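Local coordinates for universal stress protein (Archaeoglobus fulgidus, PDB 6HCD), which is of unknown biochemical function but, as a member of the universal stress protein A family, probably helps its archaeal host cope with stress, at residues A[73-84]-A[94-102]; A[114-125]-A[143-154]. One frame throughout, in Å; residues are numbered along the deposited sequence.

Interaction 1: A[73-84]-A[94-102]; sequences IIEAKETLSWAV and GEEHLLVRG
Leu98 packs against helix 73-84 with both branches of its fork. Its CG is anti to the backbone N (chi1 178°), which carries the methyls to the helix: CD1 rests 3.9 Å from Ala76 CB, while CD2 meets Ile73 CG2, also at 3.9 Å, the two side chains crossing at about a right angle. Alanine suits its place because its single methyl lets a branched leucine come close to the helix. One turn on, Leu80 lays CD1 against the strand backbone itself, 3.6 Å from Leu98 N, and touches Leu98 CB as well. Farther along, Val84 straddles the strand's beginning: CG1 faces Gly94 O, and CG2 is 3.5 Å from Glu96 CG, the valine crossing the glutamate at about a right angle.

Glu96 closes the exposed flank. Its extended chain runs past the helix, CB beside Leu80 CB and CG against Val84 CG2, while the carboxylate emerges beside Ser81, with Glu96 OE2 3.5 Å from Ser81 CA. On this exposed side Lys77, bent at chi2 and chi4, folds back across it to form a salt bridge, Lys77 NZ to Glu96 OE1 at 3.3 Å, whose hydrogen bond is weak.

The strand turns Glu95 and His97 to its other side, where His97 NE2 donates in the ring plane to the anti lone pair of Glu95 OE1 (2.8 Å). That bond should limit rotation of the imidazole, which also meets the rings of Tyr57 and Phe112. Ile73, Ala76 and Leu80 also touch strand 56-62, so the helix spans two strands. With its axis at 166° to strand 94-100, it forms the crossover of a beta-alpha-beta unit, the repeating element of the Rossmann-like universal stress protein fold.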
loop_
_atom_site.group_PDB
_atom_site.type_symbol
_atom_site.label_atom_id
_atom_site.label_comp_id
_atom_site.label_asym_id
_atom_site.label_seq_id
_atom_site.Cartn_x
_atom_site.Cartn_y
_atom_site.Cartn_z
ATOM N N ILE A 73 -9.643 -3.323 -26.034
ATOM C CA ILE A 73 -9.776 -4.605 -25.375
ATOM C C ILE A 73 -8.569 -5.478 -25.733
ATOM O O ILE A 73 -8.047 -6.202 -24.880
ATOM C CB ILE A 73 -11.103 -5.311 -25.722
ATOM C CG1 ILE A 73 -12.334 -4.414 -25.575
ATOM C CG2 ILE A 73 -11.213 -6.566 -24.869
ATOM C CD1 ILE A 73 -13.192 -4.685 -24.358
ATOM N N ILE A 74 -8.142 -5.400 -26.998
ATOM C CA ILE A 74 -6.975 -6.128 -27.511
ATOM C C ILE A 74 -5.754 -5.720 -26.688
ATOM O O ILE A 74 -5.036 -6.574 -26.198
ATOM C CB ILE A 74 -6.758 -5.871 -29.024
ATOM C CG1 ILE A 74 -7.917 -6.398 -29.874
ATOM C CG2 ILE A 74 -5.435 -6.451 -29.493
ATOM C CD1 ILE A 74 -8.285 -7.831 -29.587
ATOM N N GLU A 75 -5.514 -4.411 -26.575
ATOM C CA GLU A 75 -4.366 -3.875 -25.846
ATOM C C GLU A 75 -4.408 -4.368 -24.391
ATOM O O GLU A 75 -3.402 -4.755 -23.837
ATOM C CB GLU A 75 -4.344 -2.346 -25.901
ATOM C CG GLU A 75 -3.017 -1.749 -25.466
ATOM C CD GLU A 75 -2.878 -0.250 -25.674
ATOM O OE1 GLU A 75 -3.890 0.463 -25.521
ATOM O OE2 GLU A 75 -1.757 0.202 -25.993
ATOM N N ALA A 76 -5.587 -4.340 -23.766
ATOM C CA ALA A 76 -5.699 -4.750 -22.371
ATOM C C ALA A 76 -5.336 -6.238 -22.230
ATOM O O ALA A 76 -4.612 -6.620 -21.326
ATOM C CB ALA A 76 -7.077 -4.448 -21.864
ATOM N N LYS A 77 -5.812 -7.067 -23.159
ATOM C CA LYS A 77 -5.512 -8.513 -23.161
ATOM C C LYS A 77 -4.001 -8.740 -23.336
ATOM O O LYS A 77 -3.415 -9.608 -22.687
ATOM C CB LYS A 77 -6.328 -9.216 -24.253
ATOM C CG LYS A 77 -5.861 -10.606 -24.659
ATOM C CD LYS A 77 -6.107 -11.659 -23.608
ATOM C CE LYS A 77 -5.597 -13.018 -24.039
ATOM N NZ LYS A 77 -4.142 -13.157 -23.793
ATOM N N GLU A 78 -3.385 -7.967 -24.236
ATOM C CA GLU A 78 -1.944 -8.034 -24.488
ATOM C C GLU A 78 -1.188 -7.629 -23.219
ATOM O O GLU A 78 -0.211 -8.264 -22.852
ATOM C CB GLU A 78 -1.551 -7.142 -25.672
ATOM C CG GLU A 78 -1.809 -7.761 -27.034
ATOM C CD GLU A 78 -1.226 -6.980 -28.204
ATOM O OE1 GLU A 78 0.001 -6.736 -28.200
ATOM O OE2 GLU A 78 -1.999 -6.619 -29.122
ATOM N N THR A 79 -1.643 -6.572 -22.544
ATOM C CA THR A 79 -1.027 -6.110 -21.302
ATOM C C THR A 79 -1.067 -7.231 -20.253
ATOM O O THR A 79 -0.080 -7.473 -19.576
ATOM C CB THR A 79 -1.714 -4.843 -20.778
ATOM O OG1 THR A 79 -1.537 -3.838 -21.770
ATOM C CG2 THR A 79 -1.209 -4.386 -19.426
ATOM N N LEU A 80 -2.208 -7.912 -20.125
ATOM C CA LEU A 80 -2.367 -8.963 -19.105
ATOM C C LEU A 80 -1.481 -10.171 -19.424
ATOM O O LEU A 80 -0.909 -10.790 -18.530
ATOM C CB LEU A 80 -3.837 -9.385 -19.036
ATOM C CG LEU A 80 -4.779 -8.346 -18.440
ATOM C CD1 LEU A 80 -6.194 -8.825 -18.506
ATOM C CD2 LEU A 80 -4.396 -8.017 -17.031
ATOM N N SER A 81 -1.401 -10.527 -20.711
ATOM C CA SER A 81 -0.570 -11.630 -21.156
ATOM C C SER A 81 0.904 -11.336 -20.843
ATOM O O SER A 81 1.650 -12.170 -20.342
ATOM C CB SER A 81 -0.810 -11.912 -22.625
ATOM O OG SER A 81 0.104 -12.893 -23.082
ATOM N N TRP A 82 1.330 -10.120 -21.168
ATOM C CA TRP A 82 2.673 -9.630 -20.865
ATOM C C TRP A 82 2.911 -9.661 -19.350
ATOM O O TRP A 82 3.932 -10.119 -18.870
ATOM C CB TRP A 82 2.828 -8.227 -21.445
ATOM C CG TRP A 82 4.010 -7.461 -20.952
ATOM C CD1 TRP A 82 5.280 -7.515 -21.443
ATOM C CD2 TRP A 82 4.014 -6.449 -19.928
ATOM N NE1 TRP A 82 6.078 -6.621 -20.784
ATOM C CE2 TRP A 82 5.336 -5.965 -19.835
ATOM C CE3 TRP A 82 3.039 -5.929 -19.063
ATOM C CZ2 TRP A 82 5.700 -4.981 -18.909
ATOM C CZ3 TRP A 82 3.407 -4.983 -18.137
ATOM C CH2 TRP A 82 4.726 -4.532 -18.044
ATOM N N ALA A 83 1.952 -9.146 -18.589
ATOM C CA ALA A 83 2.091 -9.053 -17.135
ATOM C C ALA A 83 2.282 -10.440 -16.518
ATOM O O ALA A 83 3.118 -10.602 -15.651
ATOM C CB ALA A 83 0.897 -8.332 -16.549
ATOM N N VAL A 84 1.489 -11.429 -16.942
ATOM C CA VAL A 84 1.593 -12.798 -16.418
ATOM C C VAL A 84 2.969 -13.396 -16.766
ATOM O O VAL A 84 3.550 -14.133 -15.964
ATOM C CB VAL A 84 0.422 -13.676 -16.908
ATOM C CG1 VAL A 84 0.727 -15.173 -16.788
ATOM C CG2 VAL A 84 -0.886 -13.303 -16.196
ATOM N N GLY A 94 0.950 -16.915 -12.000
ATOM C CA GLY A 94 0.099 -15.769 -12.391
ATOM C C GLY A 94 -1.082 -16.184 -13.265
ATOM O O GLY A 94 -0.967 -17.102 -14.058
ATOM N N GLU A 95 -2.217 -15.497 -13.099
ATOM C CA GLU A 95 -3.428 -15.650 -13.910
ATOM C C GLU A 95 -3.903 -14.280 -14.403
ATOM O O GLU A 95 -3.880 -13.318 -13.651
ATOM C CB GLU A 95 -4.612 -16.183 -13.096
ATOM C CG GLU A 95 -4.396 -17.531 -12.462
ATOM C CD GLU A 95 -5.620 -18.024 -11.703
ATOM O OE1 GLU A 95 -6.698 -17.362 -11.775
ATOM O OE2 GLU A 95 -5.498 -19.065 -11.031
ATOM N N GLU A 96 -4.380 -14.225 -15.651
ATOM C CA GLU A 96 -4.993 -13.030 -16.223
ATOM C C GLU A 96 -6.482 -12.978 -15.857
ATOM O O GLU A 96 -7.177 -13.982 -15.989
ATOM C CB GLU A 96 -4.993 -13.067 -17.753
ATOM C CG GLU A 96 -3.649 -13.364 -18.374
ATOM C CD GLU A 96 -3.714 -13.472 -19.881
ATOM O OE1 GLU A 96 -4.640 -12.894 -20.492
ATOM O OE2 GLU A 96 -2.827 -14.142 -20.437
ATOM N N HIS A 97 -6.961 -11.790 -15.496
ATOM C CA HIS A 97 -8.364 -11.531 -15.235
ATOM C C HIS A 97 -8.766 -10.184 -15.843
ATOM O O HIS A 97 -8.624 -9.122 -15.222
ATOM C CB HIS A 97 -8.632 -11.577 -13.729
ATOM C CG HIS A 97 -8.483 -12.941 -13.151
ATOM N ND1 HIS A 97 -9.549 -13.812 -13.030
ATOM C CD2 HIS A 97 -7.395 -13.598 -12.691
ATOM C CE1 HIS A 97 -9.125 -14.940 -12.493
ATOM N NE2 HIS A 97 -7.801 -14.845 -12.300
ATOM N N LEU A 98 -9.226 -10.223 -17.090
ATOM C CA LEU A 98 -9.776 -9.030 -17.740
ATOM C C LEU A 98 -11.166 -8.799 -17.168
ATOM O O LEU A 98 -11.949 -9.741 -17.111
ATOM C CB LEU A 98 -9.838 -9.259 -19.256
ATOM C CG LEU A 98 -10.429 -8.110 -20.072
ATOM C CD1 LEU A 98 -9.537 -6.883 -19.995
ATOM C CD2 LEU A 98 -10.649 -8.534 -21.512
ATOM N N LEU A 99 -11.450 -7.561 -16.751
ATOM C CA LEU A 99 -12.744 -7.215 -16.165
ATOM C C LEU A 99 -13.467 -6.218 -17.076
ATOM O O LEU A 99 -13.054 -5.070 -17.225
ATOM C CB LEU A 99 -12.544 -6.629 -14.764
ATOM C CG LEU A 99 -11.741 -7.476 -13.780
ATOM C CD1 LEU A 99 -11.513 -6.723 -12.483
ATOM C CD2 LEU A 99 -12.414 -8.816 -13.523
ATOM N N VAL A 100 -14.575 -6.674 -17.665
ATOM C CA VAL A 100 -15.480 -5.824 -18.409
ATOM C C VAL A 100 -16.872 -6.042 -17.810
ATOM O O VAL A 100 -17.567 -6.975 -18.167
ATOM C CB VAL A 100 -15.418 -6.118 -19.920
ATOM C CG1 VAL A 100 -16.252 -5.132 -20.703
ATOM C CG2 VAL A 100 -13.990 -6.102 -20.436
ATOM N N ARG A 101 -17.219 -5.201 -16.835
ATOM C CA ARG A 101 -18.298 -5.469 -15.886
ATOM C C ARG A 101 -19.187 -4.231 -15.685
ATOM O O ARG A 101 -19.994 -4.190 -14.746
ATOM C CB ARG A 101 -17.687 -5.886 -14.541
ATOM C CG ARG A 101 -16.663 -7.003 -14.640
ATOM C CD ARG A 101 -16.592 -7.859 -13.390
ATOM N NE ARG A 101 -16.092 -7.136 -12.233
ATOM C CZ ARG A 101 -15.853 -7.684 -11.044
ATOM N NH1 ARG A 101 -16.214 -8.939 -10.829
ATOM N NH2 ARG A 101 -15.261 -6.977 -10.087
ATOM N N GLY A 102 -19.051 -3.233 -16.564
ATOM C CA GLY A 102 -19.845 -2.008 -16.505
ATOM C C GLY A 102 -19.512 -1.125 -15.311
ATOM O O GLY A 102 -20.329 -0.324 -14.917
#

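Interaction 2: A[114-125]-A[143-154]; sequences DEVDAIAIVIGI and VILKANKPVICI
Asp114 and Asn148 meet through nearly coplanar flat groups, carboxylate and amide planes 17° apart. Asn148 ND2 donates in its own amide plane to the syn side of Asp114 OD2 (2.8 Å). Asp114 OD1 is gripped differently: Lys149 NZ comes from above the carboxylate plane (37° out of it) to make a salt bridge of 3.0 Å, and a water bridges OD1 to Asn148 N. Bends at chi2 and chi4 curl the lysine's aliphatic part past a carbonyl, Lys149 CD lying 3.2 Å from Ala118 O, and a second water links NZ to Asp114 O.

Beyond this polar end two parallel strands zip together. Ile121 N bonds Pro150 O (2.9 Å), proline serving as acceptor though it has no N-H, and four further bonds continue to Ile125 N with Ile154 O. Beta-branched residues suit these extended strands. Ile123 meets Val143 tip to tip, CD1 to CG2 at 3.9 Å, and Ile125 CG1 presses tightly on Cys153 CB (3.5 Å).

Helices 105-115 and 138-146 cover the face bearing Ile121 and Ile123; Phe44 of helix 36-52 packs on Ile152 and Ile154 opposite. Strand 27-30 flanks strand 120-128, and strand 151-154 pairs antiparallel with a strand of the second subunit, continuing the sheet across the dimer.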
loop_
_atom_site.group_PDB
_atom_site.type_symbol
_atom_site.label_atom_id
_atom_site.label_comp_id
_atom_site.label_asym_id
_atom_site.label_seq_id
_atom_site.Cartn_x
_atom_site.Cartn_y
_atom_site.Cartn_z
ATOM N N ASP A 114 -12.198 -8.108 -3.235
ATOM C CA ASP A 114 -13.125 -8.666 -2.211
ATOM C C ASP A 114 -13.671 -10.026 -2.670
ATOM O O ASP A 114 -13.769 -10.960 -1.886
ATOM C CB ASP A 114 -14.250 -7.680 -1.895
ATOM C CG ASP A 114 -13.801 -6.470 -1.102
ATOM O OD1 ASP A 114 -12.688 -6.518 -0.528
ATOM O OD2 ASP A 114 -14.559 -5.475 -1.080
ATOM N N GLU A 115 -14.006 -10.138 -3.958
ATOM C CA GLU A 115 -14.619 -11.350 -4.514
ATOM C C GLU A 115 -13.655 -12.541 -4.397
ATOM O O GLU A 115 -14.103 -13.655 -4.180
ATOM C CB GLU A 115 -15.049 -11.124 -5.963
ATOM C CG GLU A 115 -16.271 -10.231 -6.092
ATOM C CD GLU A 115 -16.388 -9.442 -7.387
ATOM O OE1 GLU A 115 -15.656 -9.742 -8.335
ATOM O OE2 GLU A 115 -17.203 -8.519 -7.432
ATOM N N VAL A 116 -12.346 -12.309 -4.557
ATOM C CA VAL A 116 -11.356 -13.393 -4.542
ATOM C C VAL A 116 -10.661 -13.477 -3.177
ATOM O O VAL A 116 -9.728 -14.266 -3.024
ATOM C CB VAL A 116 -10.335 -13.279 -5.688
ATOM C CG1 VAL A 116 -11.032 -13.238 -7.034
ATOM C CG2 VAL A 116 -9.399 -12.093 -5.510
ATOM N N ASP A 117 -11.101 -12.671 -2.207
ATOM C CA ASP A 117 -10.540 -12.643 -0.855
ATOM C C ASP A 117 -9.017 -12.430 -0.908
ATOM O O ASP A 117 -8.255 -13.184 -0.297
ATOM C CB ASP A 117 -10.904 -13.913 -0.080
ATOM C CG ASP A 117 -10.670 -13.817 1.424
ATOM O OD1 ASP A 117 -10.672 -12.699 1.958
ATOM O OD2 ASP A 117 -10.480 -14.868 2.051
ATOM N N ALA A 118 -8.591 -11.388 -1.641
ATOM C CA ALA A 118 -7.175 -11.105 -1.891
ATOM C C ALA A 118 -6.460 -10.788 -0.574
ATOM O O ALA A 118 -7.061 -10.179 0.345
ATOM C CB ALA A 118 -7.047 -9.941 -2.853
ATOM N N ILE A 119 -5.187 -11.180 -0.490
ATOM C CA ILE A 119 -4.332 -10.821 0.654
ATOM C C ILE A 119 -4.051 -9.313 0.587
ATOM O O ILE A 119 -4.015 -8.619 1.610
ATOM C CB ILE A 119 -3.019 -11.632 0.645
ATOM C CG1 ILE A 119 -3.268 -13.126 0.859
ATOM C CG2 ILE A 119 -2.046 -11.079 1.675
ATOM C CD1 ILE A 119 -2.039 -13.998 0.744
ATOM N N ALA A 120 -3.809 -8.825 -0.636
ATOM C CA ALA A 120 -3.532 -7.416 -0.865
ATOM C C ALA A 120 -3.749 -7.096 -2.344
ATOM O O ALA A 120 -3.785 -8.007 -3.197
ATOM C CB ALA A 120 -2.115 -7.077 -0.445
ATOM N N ILE A 121 -3.922 -5.796 -2.610
ATOM C CA ILE A 121 -3.914 -5.225 -3.948
ATOM C C ILE A 121 -2.581 -4.497 -4.127
ATOM O O ILE A 121 -2.191 -3.724 -3.278
ATOM C CB ILE A 121 -5.090 -4.255 -4.160
ATOM C CG1 ILE A 121 -6.434 -4.883 -3.787
ATOM C CG2 ILE A 121 -5.085 -3.696 -5.574
ATOM C CD1 ILE A 121 -7.557 -3.881 -3.724
ATOM N N VAL A 122 -1.918 -4.744 -5.248
ATOM C CA VAL A 122 -0.689 -4.027 -5.566
ATOM C C VAL A 122 -0.982 -3.147 -6.787
ATOM O O VAL A 122 -1.534 -3.639 -7.763
ATOM C CB VAL A 122 0.485 -4.987 -5.826
ATOM C CG1 VAL A 122 1.788 -4.230 -5.977
ATOM C CG2 VAL A 122 0.599 -6.059 -4.769
ATOM N N ILE A 123 -0.651 -1.855 -6.684
ATOM C CA ILE A 123 -0.979 -0.888 -7.706
ATOM C C ILE A 123 0.168 0.107 -7.859
ATOM O O ILE A 123 0.887 0.397 -6.897
ATOM C CB ILE A 123 -2.312 -0.181 -7.384
ATOM C CG1 ILE A 123 -2.886 0.500 -8.622
ATOM C CG2 ILE A 123 -2.168 0.770 -6.199
ATOM C CD1 ILE A 123 -4.385 0.753 -8.527
ATOM N N GLY A 124 0.287 0.656 -9.071
ATOM C CA GLY A 124 1.252 1.693 -9.383
ATOM C C GLY A 124 0.692 3.086 -9.105
ATOM O O GLY A 124 -0.494 3.350 -9.261
ATOM N N ILE A 125 1.577 3.963 -8.652
ATOM C CA ILE A 125 1.313 5.356 -8.306
ATOM C C ILE A 125 2.120 6.227 -9.265
ATOM O O ILE A 125 3.297 6.000 -9.393
ATOM C CB ILE A 125 1.797 5.653 -6.868
ATOM C CG1 ILE A 125 1.150 4.749 -5.827
ATOM C CG2 ILE A 125 1.632 7.118 -6.507
ATOM C CD1 ILE A 125 -0.325 4.718 -5.905
ATOM N N VAL A 143 -8.720 3.622 -5.617
ATOM C CA VAL A 143 -8.470 2.255 -5.134
ATOM C C VAL A 143 -7.987 2.314 -3.685
ATOM O O VAL A 143 -8.479 1.561 -2.870
ATOM C CB VAL A 143 -7.468 1.484 -6.011
ATOM C CG1 VAL A 143 -6.948 0.225 -5.324
ATOM C CG2 VAL A 143 -8.074 1.155 -7.355
ATOM N N ILE A 144 -7.035 3.204 -3.384
ATOM C CA ILE A 144 -6.475 3.308 -2.052
ATOM C C ILE A 144 -7.578 3.628 -1.032
ATOM O O ILE A 144 -7.592 3.059 0.047
ATOM C CB ILE A 144 -5.325 4.334 -2.006
ATOM C CG1 ILE A 144 -4.128 3.872 -2.837
ATOM C CG2 ILE A 144 -4.918 4.648 -0.572
ATOM C CD1 ILE A 144 -3.202 5.006 -3.228
ATOM N N LEU A 145 -8.492 4.534 -1.374
ATOM C CA LEU A 145 -9.528 4.999 -0.422
ATOM C C LEU A 145 -10.686 4.000 -0.317
ATOM O O LEU A 145 -11.265 3.835 0.759
ATOM C CB LEU A 145 -10.030 6.368 -0.887
ATOM C CG LEU A 145 -8.997 7.493 -0.804
ATOM C CD1 LEU A 145 -9.563 8.786 -1.358
ATOM C CD2 LEU A 145 -8.558 7.681 0.644
ATOM N N LYS A 146 -11.046 3.362 -1.438
ATOM C CA LYS A 146 -12.247 2.517 -1.505
ATOM C C LYS A 146 -11.979 1.068 -1.065
ATOM O O LYS A 146 -12.906 0.374 -0.699
ATOM C CB LYS A 146 -12.843 2.533 -2.915
ATOM C CG LYS A 146 -13.553 3.830 -3.273
ATOM C CD LYS A 146 -13.952 3.936 -4.723
ATOM C CE LYS A 146 -14.732 5.198 -5.003
ATOM N NZ LYS A 146 -15.552 5.056 -6.226
ATOM N N ALA A 147 -10.726 0.608 -1.133
ATOM C CA ALA A 147 -10.444 -0.815 -0.946
ATOM C C ALA A 147 -10.797 -1.261 0.473
ATOM O O ALA A 147 -10.592 -0.513 1.413
ATOM C CB ALA A 147 -9.005 -1.116 -1.265
ATOM N N ASN A 148 -11.264 -2.503 0.599
ATOM C CA ASN A 148 -11.368 -3.168 1.914
ATOM C C ASN A 148 -10.068 -3.911 2.232
ATOM O O ASN A 148 -9.692 -4.012 3.399
ATOM C CB ASN A 148 -12.640 -4.001 1.984
ATOM C CG ASN A 148 -13.848 -3.110 1.828
ATOM O OD1 ASN A 148 -14.016 -2.142 2.576
ATOM N ND2 ASN A 148 -14.679 -3.409 0.841
ATOM N N LYS A 149 -9.313 -4.254 1.184
ATOM C CA LYS A 149 -8.108 -5.047 1.352
ATOM C C LYS A 149 -6.918 -4.112 1.532
ATOM O O LYS A 149 -6.996 -2.942 1.174
ATOM C CB LYS A 149 -7.941 -5.969 0.149
ATOM C CG LYS A 149 -9.013 -7.036 0.020
ATOM C CD LYS A 149 -9.139 -7.950 1.224
ATOM C CE LYS A 149 -10.183 -9.026 1.043
ATOM N NZ LYS A 149 -11.543 -8.557 1.396
ATOM N N PRO A 150 -5.793 -4.590 2.098
ATOM C CA PRO A 150 -4.555 -3.813 2.086
ATOM C C PRO A 150 -4.181 -3.395 0.652
ATOM O O PRO A 150 -4.379 -4.193 -0.273
ATOM C CB PRO A 150 -3.526 -4.803 2.638
ATOM C CG PRO A 150 -4.351 -5.710 3.541
ATOM C CD PRO A 150 -5.648 -5.902 2.774
ATOM N N VAL A 151 -3.679 -2.161 0.480
ATOM C CA VAL A 151 -3.217 -1.696 -0.849
ATOM C C VAL A 151 -1.734 -1.339 -0.749
ATOM O O VAL A 151 -1.339 -0.514 0.078
ATOM C CB VAL A 151 -4.043 -0.506 -1.378
ATOM C CG1 VAL A 151 -3.545 -0.035 -2.749
ATOM C CG2 VAL A 151 -5.525 -0.828 -1.417
ATOM N N ILE A 152 -0.938 -1.994 -1.592
ATOM C CA ILE A 152 0.483 -1.776 -1.675
ATOM C C ILE A 152 0.737 -0.863 -2.885
ATOM O O ILE A 152 0.411 -1.210 -4.035
ATOM C CB ILE A 152 1.223 -3.121 -1.787
ATOM C CG1 ILE A 152 0.885 -4.046 -0.610
ATOM C CG2 ILE A 152 2.719 -2.906 -1.945
ATOM C CD1 ILE A 152 1.453 -5.439 -0.727
ATOM N N CYS A 153 1.313 0.308 -2.605
ATOM C CA CYS A 153 1.499 1.359 -3.569
ATOM C C CYS A 153 2.970 1.418 -3.980
ATOM O O CYS A 153 3.835 1.674 -3.129
ATOM C CB CYS A 153 1.103 2.711 -2.986
ATOM S SG CYS A 153 -0.551 2.777 -2.263
ATOM N N ILE A 154 3.226 1.198 -5.281
ATOM C CA ILE A 154 4.549 1.076 -5.861
ATOM C C ILE A 154 4.743 2.217 -6.867
ATOM O O ILE A 154 3.881 2.469 -7.700
ATOM C CB ILE A 154 4.714 -0.307 -6.538
ATOM C CG1 ILE A 154 4.444 -1.465 -5.569
ATOM C CG2 ILE A 154 6.065 -0.457 -7.227
ATOM C CD1 ILE A 154 5.344 -1.521 -4.378
HETATM O O HOH W 1 -11.164 -4.587 -1.668
HETATM O O HOH W 2 -13.207 -10.770 0.648
#

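In the fold
Interactions 1 and 2 lie on opposite sides of the chain's centre, their own centres about 17 Å apart, and both reach the same sheet. They follow in series: strand 94-100 ends interaction 1 and leads into helix 105-115, whose end opens interaction 2. A salt bridge joins them directly, Arg101 NH1 to Glu115 OE1 at 2.7 Å, while Arg101 NE pairs with Asp108 of the same helix. Interaction 2 lies nearer to bound unidentified ligand, probably from the crystallisation liquor: the Ile123 side chain is about 4 Å from such a molecule and Gly124 O bonds to one, whereas the Leu80 side chain is about 7 Å from one. Only interaction 2 also meets the second subunit.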